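Local coordinates for beta-glucoside phosphorylase BglX (Unidentified, PDB 5VQE), which probably cleaves beta-glucosides by phosphorolysis, transferring the glucosyl unit to phosphate, as a member of glycoside hydrolase family 3, at residues N247-V252 with S267-Q272; A431-G436 with T536-I541. All coordinates share one frame; numbering follows the deposited sequence.

Contact 1. Residues N247-V252 with S267-Q272; sequences NVTRMV and SKELMQ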
loop_
_atom_site.group_PDB
_atom_site.type_symbol
_atom_site.label_atom_id
_atom_site.label_comp_id
_atom_site.label_asym_id
_atom_site.label_seq_id
_atom_site.Cartn_x
_atom_site.Cartn_y
_atom_site.Cartn_z
ATOM N N ASN A 247 15.840 -10.841 -16.406
ATOM C CA ASN A 247 15.621 -11.248 -17.792
ATOM C C ASN A 247 15.257 -10.059 -18.666
ATOM O O ASN A 247 15.670 -9.986 -19.831
ATOM C CB ASN A 247 14.543 -12.331 -17.849
ATOM C CG ASN A 247 15.019 -13.643 -17.254
ATOM O OD1 ASN A 247 16.157 -14.048 -17.470
ATOM N ND2 ASN A 247 14.162 -14.302 -16.485
ATOM N N VAL A 248 14.488 -9.116 -18.126
ATOM C CA VAL A 248 14.233 -7.874 -18.850
ATOM C C VAL A 248 15.515 -7.065 -18.959
ATOM O O VAL A 248 15.800 -6.460 -20.000
ATOM C CB VAL A 248 13.114 -7.074 -18.157
ATOM C CG1 VAL A 248 12.970 -5.681 -18.767
ATOM C CG2 VAL A 248 11.793 -7.835 -18.256
ATOM N N THR A 249 16.306 -7.039 -17.885
ATOM C CA THR A 249 17.572 -6.318 -17.918
ATOM C C THR A 249 18.473 -6.858 -19.023
ATOM O O THR A 249 19.043 -6.087 -19.802
ATOM C CB THR A 249 18.255 -6.411 -16.557
ATOM O OG1 THR A 249 17.433 -5.758 -15.583
ATOM C CG2 THR A 249 19.631 -5.743 -16.582
ATOM N N ARG A 250 18.587 -8.188 -19.126
ATOM C CA ARG A 250 19.420 -8.777 -20.176
ATOM C C ARG A 250 18.843 -8.549 -21.566
ATOM O O ARG A 250 19.600 -8.509 -22.542
ATOM C CB ARG A 250 19.605 -10.274 -19.953
ATOM C CG ARG A 250 20.506 -10.603 -18.797
ATOM C CD ARG A 250 20.945 -12.058 -18.815
ATOM N NE ARG A 250 21.356 -12.466 -17.479
ATOM C CZ ARG A 250 20.547 -13.000 -16.567
ATOM N NH1 ARG A 250 19.272 -13.230 -16.847
ATOM N NH2 ARG A 250 21.023 -13.323 -15.370
ATOM N N MET A 251 17.519 -8.429 -21.691
ATOM C CA MET A 251 16.942 -8.094 -22.989
ATOM C C MET A 251 17.451 -6.744 -23.462
ATOM O O MET A 251 17.812 -6.581 -24.634
ATOM C CB MET A 251 15.412 -8.093 -22.916
ATOM C CG MET A 251 14.714 -7.638 -24.206
ATOM S SD MET A 251 12.935 -7.425 -24.023
ATOM C CE MET A 251 12.899 -5.809 -23.270
ATOM N N VAL A 252 17.509 -5.767 -22.554
ATOM C CA VAL A 252 18.015 -4.446 -22.906
ATOM C C VAL A 252 19.519 -4.491 -23.148
ATOM O O VAL A 252 20.028 -3.835 -24.064
ATOM C CB VAL A 252 17.655 -3.434 -21.802
ATOM C CG1 VAL A 252 18.283 -2.077 -22.087
ATOM C CG2 VAL A 252 16.121 -3.317 -21.660
ATOM N N SER A 267 18.656 0.842 -11.552
ATOM C CA SER A 267 18.885 0.175 -12.830
ATOM C C SER A 267 18.604 1.108 -14.000
ATOM O O SER A 267 17.459 1.526 -14.213
ATOM C CB SER A 267 18.016 -1.072 -12.945
ATOM O OG SER A 267 17.925 -1.481 -14.298
ATOM N N LYS A 268 19.641 1.389 -14.794
ATOM C CA LYS A 268 19.449 2.205 -15.989
ATOM C C LYS A 268 18.660 1.449 -17.054
ATOM O O LYS A 268 17.830 2.038 -17.753
ATOM C CB LYS A 268 20.807 2.668 -16.532
ATOM C CG LYS A 268 21.644 1.592 -17.168
ATOM C CD LYS A 268 23.020 2.131 -17.576
ATOM N N GLU A 269 18.881 0.138 -17.173
ATOM C CA GLU A 269 18.121 -0.658 -18.137
ATOM C C GLU A 269 16.620 -0.586 -17.869
ATOM O O GLU A 269 15.813 -0.491 -18.804
ATOM C CB GLU A 269 18.589 -2.115 -18.097
ATOM C CG GLU A 269 20.002 -2.336 -18.596
ATOM C CD GLU A 269 21.068 -2.113 -17.539
ATOM O OE1 GLU A 269 20.727 -1.962 -16.349
ATOM O OE2 GLU A 269 22.263 -2.097 -17.904
ATOM N N LEU A 270 16.221 -0.646 -16.604
ATOM C CA LEU A 270 14.793 -0.655 -16.294
ATOM C C LEU A 270 14.197 0.748 -16.338
ATOM O O LEU A 270 13.122 0.951 -16.918
ATOM C CB LEU A 270 14.554 -1.309 -14.928
ATOM C CG LEU A 270 14.922 -2.799 -14.872
ATOM C CD1 LEU A 270 14.737 -3.382 -13.474
ATOM C CD2 LEU A 270 14.115 -3.610 -15.896
ATOM N N MET A 271 14.870 1.733 -15.737
ATOM C CA MET A 271 14.283 3.072 -15.689
ATOM C C MET A 271 14.471 3.828 -17.002
ATOM O O MET A 271 13.547 4.497 -17.470
ATOM C CB MET A 271 14.867 3.857 -14.520
ATOM C CG MET A 271 14.416 3.323 -13.169
ATOM S SD MET A 271 14.833 4.379 -11.767
ATOM C CE MET A 271 16.615 4.197 -11.748
ATOM N N GLN A 272 15.638 3.729 -17.623
ATOM C CA GLN A 272 15.867 4.473 -18.856
ATOM C C GLN A 272 15.528 3.630 -20.083
ATOM O O GLN A 272 14.824 4.097 -20.983
ATOM C CB GLN A 272 17.320 4.973 -18.892
ATOM C CG GLN A 272 17.515 6.256 -18.100
ATOM C CD GLN A 272 18.967 6.521 -17.717
ATOM O OE1 GLN A 272 19.847 5.687 -17.940
ATOM N NE2 GLN A 272 19.218 7.680 -17.126
HETATM O O HOH W 1 19.184 -3.782 -13.854
#
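Thr-249 lies between two side chains of the other helix and shows a different branch to each. Its methyl, anti to the backbone N, meets the carboxylate end of Glu-269, with CG2 3.9 Å from OE1. Its OG1 passes 3.9 Å from CG of Leu-270, a contact of van der Waals kind only, and the two side chains meet at about a right angle. Threonine's small branched side chain fits this close approach to both Glu-269 and Leu-270, while its hydroxyl finds polar partners to the side. Val-248 continues the apolar side: its CG1 rests 3.7 Å from CD2 of Leu-270, again nearly perpendicular. Further along, Val-252 faces the aliphatic part of Glu-269, with CG1 3.9 Å from CG. The glutamate is bent at chi2 (85°), which carries its carboxylate aside while CB and CG stay against the valine.

The polar atoms are joined through one water. It donates to Thr-249 OG1 at 3.2 Å, bonds Ser-267 OG at 2.7 Å and reaches Glu-269 OE1 only weakly. The threonine hydroxyl is also bonded to the backbone oxygen of Gln-245, one turn earlier. Ser-267 OG has a second task, accepting from Leu-270 N at 3.0 Å with an N-H...O angle of 157°.

The short segments cross at 84°, so contact is confined to a small patch. Ser-267 is a classical serine N-cap, here opening helix 268-278 at a buried, water-bridged crossing of two successive helices in the family 3 N-terminal domain, which belongs to the TIM-barrel clan.

Contact 2. Residues A431-G436 with T536-I541; sequences ARLFKG and TVRMMI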
loop_
_atom_site.group_PDB
_atom_site.type_symbol
_atom_site.label_atom_id
_atom_site.label_comp_id
_atom_site.label_asym_id
_atom_site.label_seq_id
_atom_site.Cartn_x
_atom_site.Cartn_y
_atom_site.Cartn_z
ATOM N N ALA A 431 -12.165 -7.841 16.865
ATOM C CA ALA A 431 -12.634 -9.146 17.316
ATOM C C ALA A 431 -13.509 -9.017 18.557
ATOM O O ALA A 431 -14.452 -9.797 18.725
ATOM C CB ALA A 431 -11.455 -10.078 17.590
ATOM N N ARG A 432 -13.208 -8.052 19.435
ATOM C CA ARG A 432 -14.101 -7.762 20.556
ATOM C C ARG A 432 -15.470 -7.328 20.051
ATOM O O ARG A 432 -16.506 -7.801 20.534
ATOM C CB ARG A 432 -13.505 -6.674 21.450
ATOM C CG ARG A 432 -12.307 -7.097 22.289
ATOM C CD ARG A 432 -11.980 -6.012 23.323
ATOM N NE ARG A 432 -10.734 -6.263 24.044
ATOM C CZ ARG A 432 -10.611 -7.068 25.099
ATOM N NH1 ARG A 432 -11.659 -7.732 25.575
ATOM N NH2 ARG A 432 -9.426 -7.215 25.680
ATOM N N LEU A 433 -15.492 -6.425 19.068
ATOM C CA LEU A 433 -16.761 -6.021 18.471
ATOM C C LEU A 433 -17.507 -7.229 17.930
ATOM O O LEU A 433 -18.694 -7.427 18.226
ATOM C CB LEU A 433 -16.517 -4.994 17.361
ATOM C CG LEU A 433 -17.780 -4.568 16.599
ATOM C CD1 LEU A 433 -18.761 -3.849 17.531
ATOM C CD2 LEU A 433 -17.430 -3.706 15.393
ATOM N N PHE A 434 -16.822 -8.050 17.129
ATOM C CA PHE A 434 -17.434 -9.250 16.569
ATOM C C PHE A 434 -17.999 -10.133 17.674
ATOM O O PHE A 434 -19.130 -10.625 17.576
ATOM C CB PHE A 434 -16.397 -10.008 15.726
ATOM C CG PHE A 434 -16.932 -11.240 15.047
ATOM C CD1 PHE A 434 -17.751 -11.138 13.935
ATOM C CD2 PHE A 434 -16.583 -12.504 15.499
ATOM C CE1 PHE A 434 -18.229 -12.261 13.299
ATOM C CE2 PHE A 434 -17.063 -13.629 14.877
ATOM C CZ PHE A 434 -17.889 -13.513 13.767
ATOM N N LYS A 435 -17.230 -10.333 18.748
ATOM C CA LYS A 435 -17.724 -11.120 19.873
ATOM C C LYS A 435 -19.011 -10.517 20.427
ATOM O O LYS A 435 -20.012 -11.219 20.612
ATOM C CB LYS A 435 -16.655 -11.209 20.965
ATOM C CG LYS A 435 -17.030 -12.093 22.164
ATOM C CD LYS A 435 -15.839 -12.289 23.087
ATOM C CE LYS A 435 -16.123 -13.284 24.208
ATOM N NZ LYS A 435 -17.104 -12.758 25.205
ATOM N N GLY A 436 -19.004 -9.210 20.682
ATOM C CA GLY A 436 -20.193 -8.561 21.220
ATOM C C GLY A 436 -21.400 -8.678 20.309
ATOM O O GLY A 436 -22.526 -8.858 20.778
ATOM N N THR A 536 -16.498 -4.065 8.030
ATOM C CA THR A 536 -16.478 -5.441 7.555
ATOM C C THR A 536 -16.976 -6.400 8.621
ATOM O O THR A 536 -17.608 -7.410 8.294
ATOM C CB THR A 536 -15.065 -5.814 7.111
ATOM O OG1 THR A 536 -14.604 -4.840 6.169
ATOM C CG2 THR A 536 -15.034 -7.196 6.470
ATOM N N VAL A 537 -16.707 -6.100 9.892
ATOM C CA VAL A 537 -17.186 -6.949 10.981
ATOM C C VAL A 537 -18.708 -6.919 11.044
ATOM O O VAL A 537 -19.361 -7.959 11.174
ATOM C CB VAL A 537 -16.556 -6.512 12.316
ATOM C CG1 VAL A 537 -17.299 -7.129 13.509
ATOM C CG2 VAL A 537 -15.070 -6.893 12.371
ATOM N N ARG A 538 -19.297 -5.725 10.959
ATOM C CA ARG A 538 -20.753 -5.623 11.021
ATOM C C ARG A 538 -21.405 -6.328 9.840
ATOM O O ARG A 538 -22.435 -6.989 9.998
ATOM C CB ARG A 538 -21.187 -4.155 11.082
ATOM C CG ARG A 538 -20.741 -3.449 12.341
ATOM C CD ARG A 538 -21.332 -2.058 12.481
ATOM N NE ARG A 538 -20.901 -1.432 13.731
ATOM C CZ ARG A 538 -21.493 -1.606 14.914
ATOM N NH1 ARG A 538 -22.561 -2.380 15.032
ATOM N NH2 ARG A 538 -21.006 -1.003 15.992
ATOM N N MET A 539 -20.824 -6.210 8.647
ATOM C CA MET A 539 -21.420 -6.876 7.491
ATOM C C MET A 539 -21.209 -8.385 7.545
ATOM O O MET A 539 -22.051 -9.147 7.056
ATOM C CB MET A 539 -20.857 -6.294 6.193
ATOM C CG MET A 539 -21.367 -4.904 5.855
ATOM S SD MET A 539 -23.182 -4.790 5.903
ATOM C CE MET A 539 -23.635 -6.093 4.795
ATOM N N MET A 540 -20.106 -8.838 8.135
ATOM C CA MET A 540 -19.930 -10.269 8.353
ATOM C C MET A 540 -21.072 -10.827 9.194
ATOM O O MET A 540 -21.644 -11.873 8.874
ATOM C CB MET A 540 -18.588 -10.524 9.037
ATOM C CG MET A 540 -18.291 -11.992 9.305
ATOM S SD MET A 540 -18.059 -12.952 7.803
ATOM C CE MET A 540 -16.414 -12.426 7.344
ATOM N N ILE A 541 -21.400 -10.143 10.292
ATOM C CA ILE A 541 -22.508 -10.563 11.144
ATOM C C ILE A 541 -23.787 -10.676 10.329
ATOM O O ILE A 541 -24.496 -11.684 10.399
ATOM C CB ILE A 541 -22.669 -9.586 12.323
ATOM C CG1 ILE A 541 -21.579 -9.830 13.369
ATOM C CG2 ILE A 541 -24.066 -9.685 12.952
ATOM C CD1 ILE A 541 -21.697 -11.162 14.122
#
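Val-537 reaches across to Phe-434 with its CG1 methyl, which lies 3.7 Å from both CA and CB of the phenylalanine and at the ring's edge, near its plane. A branched, compact valine fits here, where the backbones come near: the two CA atoms are 6.0 Å apart. With CG anti to the backbone N (chi1 -178°), the ring runs largely alongside the other helix and brings its CE1 corner up to it. There Ile-541 meets it obliquely, CD1 being 3.7 Å from CE1, while CG of the flexible Met-540 approaches the same CE1 at 4.0 Å. These four residues form the buried, wholly apolar part.

The packing thins on the other side, where Leu-433 and Arg-538 are partly exposed. Leu-433 still touches Val-537, but its CD1 lies over one face of the Arg-538 guanidinium, 3.9 Å from NH2. The arginine's long extended chain lets it cover the leucine while NE keeps a salt bridge to Glu-534 on its own helix.

The segments run in roughly the same direction, 27° apart. Strand 469-475 of the mixed sheet touches both helices, Ile-471 meeting Phe-434 and Tyr-473 meeting Val-537, while helix 378-391 borders helix 534-544 through Met-539.

Contacts 1 and 2 share no element and lie on opposite sides of the chain's centre, with nearest atoms about 35 Å apart. Contact 1 joins successive helices connected by a loop of about fifteen residues, within the N-terminal family 3 domain; contact 2 brings together helices about a hundred residues apart in sequence, over the mixed sheet near the C-terminal end. Both are mainly buried with a partly exposed margin, yet their chemistry differs. The steep crossing 247-252/267-272 mixes methyl groups with hydroxyls, a carboxylate and a bridging water. The shallow-angled pair 431-436/536-541 buries more surface and relies on aromatic and aliphatic groups, with charge kept to its margin.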